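Local coordinates for protein ZYRO0G01672p (Zygosaccharomyces rouxii, PDB 4U8T) that probably reads N6-methyladenosine marks in messenger RNA through its YTH domain, the part studied here, held in complex with methylated RNA, at residues 37-42 and 75-80; 53-58 and 110-115. All blocks are in the same frame, centred on the assembly; numbering follows the deposited sequence.

Contact 1: residues 37-42 and 75-80; sequences EHVKKS and FSVNAS. With nucleotides of chain G.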
loop_
_atom_site.group_PDB
_atom_site.type_symbol
_atom_site.label_atom_id
_atom_site.label_comp_id
_atom_site.label_asym_id
_atom_site.label_seq_id
_atom_site.Cartn_x
_atom_site.Cartn_y
_atom_site.Cartn_z
ATOM N N GLU A 37 13.207 0.833 5.220
ATOM C CA GLU A 37 13.197 0.105 6.472
ATOM C C GLU A 37 11.846 0.139 7.201
ATOM O O GLU A 37 11.470 -0.826 7.842
ATOM C CB GLU A 37 14.314 0.604 7.378
ATOM C CG GLU A 37 15.139 -0.563 7.926
ATOM C CD GLU A 37 15.882 -1.398 6.840
ATOM O OE1 GLU A 37 16.349 -0.840 5.828
ATOM O OE2 GLU A 37 15.999 -2.631 6.979
ATOM N N HIS A 38 11.126 1.255 7.118
ATOM C CA HIS A 38 9.795 1.334 7.706
ATOM C C HIS A 38 8.850 0.346 7.036
ATOM O O HIS A 38 7.956 -0.198 7.664
ATOM C CB HIS A 38 9.221 2.730 7.597
ATOM C CG HIS A 38 9.772 3.690 8.590
ATOM N ND1 HIS A 38 9.182 4.908 8.842
ATOM C CD2 HIS A 38 10.845 3.617 9.402
ATOM C CE1 HIS A 38 9.874 5.546 9.765
ATOM N NE2 HIS A 38 10.889 4.783 10.121
ATOM N N VAL A 39 9.066 0.124 5.750
ATOM C CA VAL A 39 8.261 -0.798 5.001
ATOM C C VAL A 39 8.557 -2.187 5.466
ATOM O O VAL A 39 7.653 -2.969 5.630
ATOM C CB VAL A 39 8.518 -0.691 3.501
ATOM C CG1 VAL A 39 7.631 -1.630 2.740
ATOM C CG2 VAL A 39 8.307 0.723 3.053
ATOM N N LYS A 40 9.823 -2.501 5.686
ATOM C CA LYS A 40 10.195 -3.805 6.207
ATOM C C LYS A 40 9.632 -4.061 7.607
ATOM O O LYS A 40 9.241 -5.177 7.943
ATOM C CB LYS A 40 11.699 -3.986 6.239
ATOM C CG LYS A 40 12.341 -4.282 4.930
ATOM C CD LYS A 40 13.690 -4.780 5.290
ATOM C CE LYS A 40 14.501 -5.323 4.163
ATOM N NZ LYS A 40 15.711 -5.959 4.741
ATOM N N LYS A 41 9.671 -3.038 8.445
ATOM C CA LYS A 41 9.058 -3.120 9.746
ATOM C C LYS A 41 7.559 -3.353 9.633
ATOM O O LYS A 41 6.976 -4.061 10.442
ATOM C CB LYS A 41 9.354 -1.844 10.531
ATOM C CG LYS A 41 10.795 -1.764 10.872
ATOM C CD LYS A 41 11.164 -0.547 11.592
ATOM C CE LYS A 41 12.567 -0.678 12.104
ATOM N NZ LYS A 41 13.102 0.643 12.471
ATOM N N SER A 42 6.938 -2.784 8.611
ATOM C CA SER A 42 5.529 -3.016 8.402
ATOM C C SER A 42 5.285 -4.469 8.085
ATOM O O SER A 42 4.384 -5.081 8.633
ATOM C CB SER A 42 5.000 -2.127 7.288
ATOM O OG SER A 42 3.625 -2.322 7.103
ATOM N N PHE A 75 2.480 -0.185 -1.894
ATOM C CA PHE A 75 3.637 0.469 -1.300
ATOM C C PHE A 75 4.738 0.861 -2.300
ATOM O O PHE A 75 5.065 0.143 -3.218
ATOM C CB PHE A 75 4.248 -0.416 -0.238
ATOM C CG PHE A 75 3.552 -0.378 1.076
ATOM C CD1 PHE A 75 2.363 -1.033 1.267
ATOM C CD2 PHE A 75 4.122 0.271 2.148
ATOM C CE1 PHE A 75 1.755 -1.016 2.477
ATOM C CE2 PHE A 75 3.503 0.303 3.352
ATOM C CZ PHE A 75 2.322 -0.343 3.523
ATOM N N SER A 76 5.335 2.011 -2.065
ATOM C CA SER A 76 6.396 2.519 -2.900
ATOM C C SER A 76 7.327 3.387 -2.090
ATOM O O SER A 76 6.888 4.333 -1.462
ATOM C CB SER A 76 5.801 3.324 -4.038
ATOM O OG SER A 76 6.768 4.112 -4.665
ATOM N N VAL A 77 8.618 3.101 -2.108
ATOM C CA VAL A 77 9.549 3.937 -1.360
ATOM C C VAL A 77 9.900 5.193 -2.168
ATOM O O VAL A 77 10.049 5.129 -3.372
ATOM C CB VAL A 77 10.793 3.139 -0.962
ATOM C CG1 VAL A 77 11.774 3.999 -0.279
ATOM C CG2 VAL A 77 10.391 2.026 -0.036
ATOM N N ASN A 78 9.975 6.344 -1.506
ATOM C CA ASN A 78 10.317 7.590 -2.194
ATOM C C ASN A 78 11.589 7.503 -2.981
ATOM O O ASN A 78 12.594 7.051 -2.463
ATOM C CB ASN A 78 10.450 8.757 -1.222
ATOM C CG ASN A 78 9.123 9.232 -0.671
ATOM O OD1 ASN A 78 9.088 10.123 0.147
ATOM N ND2 ASN A 78 8.045 8.614 -1.085
ATOM N N ALA A 79 11.541 7.960 -4.225
ATOM C CA ALA A 79 12.711 8.005 -5.116
ATOM C C ALA A 79 13.330 6.648 -5.415
ATOM O O ALA A 79 14.445 6.577 -5.896
ATOM C CB ALA A 79 13.771 8.916 -4.539
ATOM N N SER A 80 12.600 5.577 -5.141
ATOM C CA SER A 80 13.089 4.227 -5.384
ATOM C C SER A 80 12.863 3.723 -6.806
ATOM O O SER A 80 13.373 2.674 -7.165
ATOM C CB SER A 80 12.467 3.259 -4.397
ATOM O OG SER A 80 11.096 3.105 -4.636
ATOM C C2 6MZ G 4 7.969 6.746 6.720
ATOM C C4 6MZ G 4 6.286 7.925 5.614
ATOM C C5 6MZ G 4 5.286 7.175 6.350
ATOM O O1P 6MZ G 4 5.220 15.687 5.945
ATOM O O2P 6MZ G 4 5.678 16.250 3.519
ATOM N N9 6MZ G 4 5.615 8.750 4.819
ATOM N N3 6MZ G 4 7.587 7.656 5.841
ATOM N N1 6MZ G 4 7.107 6.040 7.434
ATOM C C6 6MZ G 4 5.782 6.183 7.311
ATOM N N6 6MZ G 4 4.934 5.450 8.045
ATOM C C9 6MZ G 4 5.449 4.582 9.068
ATOM N N7 6MZ G 4 4.093 7.623 5.936
ATOM C C8 6MZ G 4 4.313 8.582 5.026
ATOM O "O5'" 6MZ G 4 5.497 13.896 4.365
ATOM C "C5'" 6MZ G 4 4.867 13.000 3.471
ATOM C "C4'" 6MZ G 4 5.759 11.837 3.170
ATOM O "O4'" 6MZ G 4 5.819 10.992 4.314
ATOM C "C1'" 6MZ G 4 6.232 9.725 3.918
ATOM C "C2'" 6MZ G 4 5.846 9.543 2.461
ATOM O "O2'" 6MZ G 4 7.032 9.282 1.739
ATOM C "C3'" 6MZ G 4 5.299 10.914 2.060
ATOM O "O3'" 6MZ G 4 5.802 11.318 0.811
ATOM P P 6MZ G 4 5.008 15.390 4.520
ATOM P P A G 6 8.792 9.885 -5.741
ATOM O OP1 A G 6 9.050 8.489 -5.485
ATOM O OP2 A G 6 9.710 10.890 -5.211
ATOM O "O5'" A G 6 8.733 10.085 -7.308
ATOM C "C5'" A G 6 7.942 9.257 -8.125
ATOM C "C4'" A G 6 7.853 9.789 -9.529
ATOM O "O4'" A G 6 7.359 11.140 -9.531
ATOM C "C3'" A G 6 9.141 9.862 -10.321
ATOM O "O3'" A G 6 9.424 8.619 -10.903
ATOM C "C2'" A G 6 8.827 10.897 -11.366
ATOM O "O2'" A G 6 8.044 10.291 -12.373
ATOM C "C1'" A G 6 7.940 11.857 -10.586
ATOM N N9 A G 6 8.693 12.960 -9.991
ATOM C C8 A G 6 8.928 13.120 -8.665
ATOM N N7 A G 6 9.600 14.196 -8.381
ATOM C C5 A G 6 9.810 14.788 -9.611
ATOM C C6 A G 6 10.463 15.969 -9.977
ATOM N N6 A G 6 11.059 16.767 -9.093
ATOM N N1 A G 6 10.509 16.278 -11.286
ATOM C C2 A G 6 9.910 15.454 -12.154
ATOM N N3 A G 6 9.258 14.319 -11.930
ATOM C C4 A G 6 9.238 14.043 -10.618
ATOM P P C G 5 4.850 11.917 -0.301
ATOM O OP1 C G 5 5.262 13.293 -0.584
ATOM O OP2 C G 5 3.497 11.642 0.139
ATOM O "O5'" C G 5 5.137 11.029 -1.571
ATOM C "C5'" C G 5 6.248 11.268 -2.411
ATOM C "C4'" C G 5 5.803 11.359 -3.835
ATOM O "O4'" C G 5 5.000 12.523 -4.008
ATOM C "C3'" C G 5 6.859 11.467 -4.913
ATOM O "O3'" C G 5 7.306 10.175 -5.263
ATOM C "C2'" C G 5 6.126 12.163 -6.063
ATOM O "O2'" C G 5 5.592 11.218 -6.968
ATOM C "C1'" C G 5 4.961 12.862 -5.355
ATOM N N1 C G 5 4.902 14.321 -5.476
ATOM C C2 C G 5 3.642 14.770 -5.851
ATOM O O2 C G 5 2.754 13.935 -6.056
ATOM N N3 C G 5 3.399 16.081 -5.971
ATOM C C4 C G 5 4.372 16.919 -5.722
ATOM N N4 C G 5 4.071 18.196 -5.875
ATOM C C5 C G 5 5.674 16.484 -5.334
ATOM C C6 C G 5 5.917 15.173 -5.214
#
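Val39, on the inner side of helix 36-45, reaches strand 71-77 with both of its methyls. CG1 lies 4.0 Å from CD2 of Phe75, the two side chains lying alongside and pointing opposite ways, while CG2 meets Val77 CG2 at 3.9 Å, methyl against methyl. The split follows from the valine's first torsion, which sets CG1 anti to the backbone N (chi1 -178°) and CG2 beside it. One turn on, Ser42 OG stands near Phe75 CZ but spends its polarity elsewhere, on Ile47 O and Trp116 NE1. Phe75 also meets Trp48 edge-to-face and the ring of Trp116 at an oblique angle, completing this close, buried side. Past Val77 the chain turns away from the helix, Asn78 and the exposed Ala79 face the RNA, and chain G bridges the segments. His38 ND1 donates a nearly straight bond (2.8 Å, 170°) to N1 of 6MZ4 of chain G, the N6-methyladenosine, which lies in the imidazole plane at its edge. Trp48, Trp102 and Tyr108 lie against His38 and probably form the aromatic cage known from YTH domains. With a leucine in its place, N1 would probably lose this donor and the base be freer to turn. Asn78 OD1 accepts from O2' of the same nucleotide at 2.7 Å. Ala79 N, in the type II turn from Val77 to Ser80, donates to OP1 of A6 of chain G at 2.8 Å; Val77 O takes both Ser80 N and Ser80 OG, which braces the turn. Apolar packing thus fixes helix against strand, while the polar groups beyond it hold base edge, ribose and phosphate.

Contact 2: residues 53-58 and 110-115; sequences YGNKRL and HAFKVR. With nucleotides of chain G.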
loop_
_atom_site.group_PDB
_atom_site.type_symbol
_atom_site.label_atom_id
_atom_site.label_comp_id
_atom_site.label_asym_id
_atom_site.label_seq_id
_atom_site.Cartn_x
_atom_site.Cartn_y
_atom_site.Cartn_z
ATOM N N TYR A 53 -2.976 13.632 8.366
ATOM C CA TYR A 53 -4.055 13.726 7.387
ATOM C C TYR A 53 -4.265 12.432 6.609
ATOM O O TYR A 53 -5.386 12.064 6.294
ATOM C CB TYR A 53 -3.753 14.831 6.409
ATOM C CG TYR A 53 -3.897 16.209 6.934
ATOM C CD1 TYR A 53 -5.140 16.730 7.243
ATOM C CD2 TYR A 53 -2.792 17.011 7.114
ATOM C CE1 TYR A 53 -5.277 18.007 7.700
ATOM C CE2 TYR A 53 -2.917 18.289 7.574
ATOM C CZ TYR A 53 -4.163 18.784 7.865
ATOM O OH TYR A 53 -4.286 20.061 8.331
ATOM N N GLY A 54 -3.165 11.761 6.307
ATOM C CA GLY A 54 -3.172 10.481 5.637
ATOM C C GLY A 54 -3.886 9.398 6.386
ATOM O O GLY A 54 -4.611 8.624 5.795
ATOM N N ASN A 55 -3.651 9.331 7.688
ATOM C CA ASN A 55 -4.391 8.433 8.550
ATOM C C ASN A 55 -5.858 8.722 8.581
ATOM O O ASN A 55 -6.650 7.814 8.561
ATOM C CB ASN A 55 -3.867 8.486 9.976
ATOM C CG ASN A 55 -2.682 7.624 10.174
ATOM O OD1 ASN A 55 -2.395 6.777 9.357
ATOM N ND2 ASN A 55 -1.994 7.816 11.259
ATOM N N LYS A 56 -6.214 9.996 8.621
ATOM C CA LYS A 56 -7.607 10.401 8.682
ATOM C C LYS A 56 -8.326 9.942 7.422
ATOM O O LYS A 56 -9.452 9.459 7.478
ATOM C CB LYS A 56 -7.705 11.919 8.864
ATOM C CG LYS A 56 -9.127 12.478 8.941
ATOM C CD LYS A 56 -9.154 13.859 9.573
ATOM C CE LYS A 56 -9.974 14.855 8.768
ATOM N NZ LYS A 56 -11.395 14.462 8.673
ATOM N N ARG A 57 -7.629 10.046 6.298
ATOM C CA ARG A 57 -8.166 9.664 5.020
ATOM C C ARG A 57 -8.397 8.152 4.940
ATOM O O ARG A 57 -9.454 7.695 4.514
ATOM C CB ARG A 57 -7.224 10.147 3.915
ATOM C CG ARG A 57 -7.684 9.856 2.520
ATOM C CD ARG A 57 -6.854 10.547 1.483
ATOM N NE ARG A 57 -6.990 11.993 1.538
ATOM C CZ ARG A 57 -6.066 12.815 2.006
ATOM N NH1 ARG A 57 -4.926 12.338 2.460
ATOM N NH2 ARG A 57 -6.289 14.113 2.023
ATOM N N LEU A 58 -7.412 7.383 5.366
ATOM C CA LEU A 58 -7.500 5.941 5.351
ATOM C C LEU A 58 -8.508 5.433 6.362
ATOM O O LEU A 58 -9.224 4.483 6.114
ATOM C CB LEU A 58 -6.129 5.326 5.628
ATOM C CG LEU A 58 -4.987 5.531 4.633
ATOM C CD1 LEU A 58 -3.727 4.911 5.165
ATOM C CD2 LEU A 58 -5.316 4.961 3.286
ATOM N N HIS A 110 -0.053 6.810 15.958
ATOM C CA HIS A 110 -1.102 5.816 15.831
ATOM C C HIS A 110 -0.808 4.935 14.652
ATOM O O HIS A 110 -0.051 5.315 13.792
ATOM C CB HIS A 110 -2.454 6.493 15.690
ATOM C CG HIS A 110 -2.668 7.602 16.666
ATOM N ND1 HIS A 110 -2.678 7.401 18.027
ATOM C CD2 HIS A 110 -2.855 8.925 16.481
ATOM C CE1 HIS A 110 -2.873 8.554 18.639
ATOM N NE2 HIS A 110 -2.981 9.494 17.722
ATOM N N ALA A 111 -1.420 3.770 14.589
ATOM C CA ALA A 111 -1.210 2.893 13.462
ATOM C C ALA A 111 -2.367 1.979 13.324
ATOM O O ALA A 111 -3.164 1.873 14.211
ATOM C CB ALA A 111 0.057 2.095 13.629
ATOM N N PHE A 112 -2.423 1.260 12.221
ATOM C CA PHE A 112 -3.465 0.276 12.036
ATOM C C PHE A 112 -2.862 -1.029 11.571
ATOM O O PHE A 112 -1.772 -1.044 11.059
ATOM C CB PHE A 112 -4.503 0.773 11.032
ATOM C CG PHE A 112 -3.921 1.338 9.769
ATOM C CD1 PHE A 112 -3.583 0.506 8.722
ATOM C CD2 PHE A 112 -3.732 2.698 9.623
ATOM C CE1 PHE A 112 -3.065 1.007 7.579
ATOM C CE2 PHE A 112 -3.210 3.210 8.475
ATOM C CZ PHE A 112 -2.881 2.363 7.450
ATOM N N LYS A 113 -3.588 -2.119 11.734
ATOM C CA LYS A 113 -3.092 -3.421 11.333
ATOM C C LYS A 113 -3.169 -3.588 9.852
ATOM O O LYS A 113 -4.118 -3.155 9.213
ATOM C CB LYS A 113 -3.870 -4.546 12.023
ATOM C CG LYS A 113 -3.606 -4.623 13.498
ATOM C CD LYS A 113 -4.375 -5.708 14.174
ATOM C CE LYS A 113 -3.883 -5.831 15.611
ATOM N NZ LYS A 113 -4.567 -6.871 16.428
ATOM N N VAL A 114 -2.157 -4.244 9.309
ATOM C CA VAL A 114 -2.114 -4.570 7.890
ATOM C C VAL A 114 -1.777 -6.033 7.702
ATOM O O VAL A 114 -1.138 -6.646 8.529
ATOM C CB VAL A 114 -1.077 -3.710 7.101
ATOM C CG1 VAL A 114 -1.496 -2.278 7.033
ATOM C CG2 VAL A 114 0.289 -3.830 7.688
ATOM N N ARG A 115 -2.292 -6.611 6.642
ATOM C CA ARG A 115 -1.952 -7.967 6.266
ATOM C C ARG A 115 -1.238 -7.978 4.913
ATOM O O ARG A 115 -1.791 -7.559 3.915
ATOM C CB ARG A 115 -3.216 -8.818 6.334
ATOM C CG ARG A 115 -3.320 -9.458 7.711
ATOM C CD ARG A 115 -4.710 -9.855 8.179
ATOM N NE ARG A 115 -5.544 -10.456 7.147
ATOM C CZ ARG A 115 -6.855 -10.639 7.276
ATOM N NH1 ARG A 115 -7.550 -11.172 6.277
ATOM N NH2 ARG A 115 -7.462 -10.316 8.416
ATOM P P G G 3 2.033 20.142 6.297
ATOM O OP1 G G 3 3.371 20.719 6.411
ATOM O OP2 G G 3 1.126 20.489 5.201
ATOM O "O5'" G G 3 2.359 18.607 6.198
ATOM C "C5'" G G 3 1.355 17.629 6.335
ATOM C "C4'" G G 3 1.847 16.297 5.835
ATOM O "O4'" G G 3 0.686 15.465 5.620
ATOM C "C3'" G G 3 2.551 16.380 4.486
ATOM O "O3'" G G 3 3.428 15.279 4.352
ATOM C "C2'" G G 3 1.411 16.193 3.515
ATOM O "O2'" G G 3 1.798 15.727 2.251
ATOM C "C1'" G G 3 0.569 15.160 4.246
ATOM N N9 G G 3 -0.840 15.187 3.855
ATOM C C8 G G 3 -1.593 14.107 3.506
ATOM N N7 G G 3 -2.812 14.397 3.206
ATOM C C5 G G 3 -2.863 15.773 3.371
ATOM C C6 G G 3 -3.922 16.677 3.189
ATOM O O6 G G 3 -5.065 16.445 2.849
ATOM N N1 G G 3 -3.537 17.969 3.463
ATOM C C2 G G 3 -2.295 18.358 3.859
ATOM N N2 G G 3 -2.085 19.648 4.077
ATOM N N3 G G 3 -1.316 17.535 4.031
ATOM C C4 G G 3 -1.659 16.271 3.779
#
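The ring of Phe112 receives Asn55 OD1 at its edge, near its plane, 3.8 Å from CE2, with the amide turned 74° from the ring. Leu58 comes to the same end of the ring, its CD1 methyl 3.5 Å from CZ, and the two side chains cross at about a right angle. With CG between the backbone N and the carbonyl carbon (chi1 48°), the ring of Phe112 is directed at the helix. The polar partner of Asn55 OD1 is Ser50 N, just before the helix. Its ND2 stays 4.1 Å from His110 O, too far to bond, and makes a weak bond to Ser49 OG, a hydroxyl that also pairs with His110 O. Elsewhere on helix 52-63 flat groups of another kind hold G3 of chain G. The base covers one face of Tyr53, N1 standing 3.8 Å above the ring and displaced toward its rim. Arg57 grips the Hoogsteen edge with two N-H groups, NH1 to N7 at 3.0 Å and NH2 to O6 at 2.8 Å, a fork that suits guanine because both atoms are acceptors; a bend at chi3 turns the guanidinium toward them, and Thr146 OG1 bonds NH1 as well. Leu58 continues inward to Phe29 and Ile31, and Phe112 to Leu73 and Met89. Helix 52-63 thus packs on the central sheet and offers Tyr53 and Arg57 to a guanine, as befits the RNA-binding YTH domain of the PUA clan.

How the contacts relate
Contacts 1 and 2 each pack a helix against the same mixed sheet, contact 1 using helix 36-45 on strand 71-77 and contact 2 helix 52-63 on strand 111-123. Their centres lie about 15 Å apart, and they touch where Ser42 OG of the first comes 3.7 Å from Val114 CG2 of the second. Both are mainly core, with Val77 and His110 partly exposed at their margins. Each has a buried polar group satisfied outside its segments, a serine hydroxyl in contact 1 and an amide in contact 2; the first adds a valine pair, the second centres on a phenylalanine ring. In contact 1 both segments bond RNA of chain G; in contact 2 the helix does.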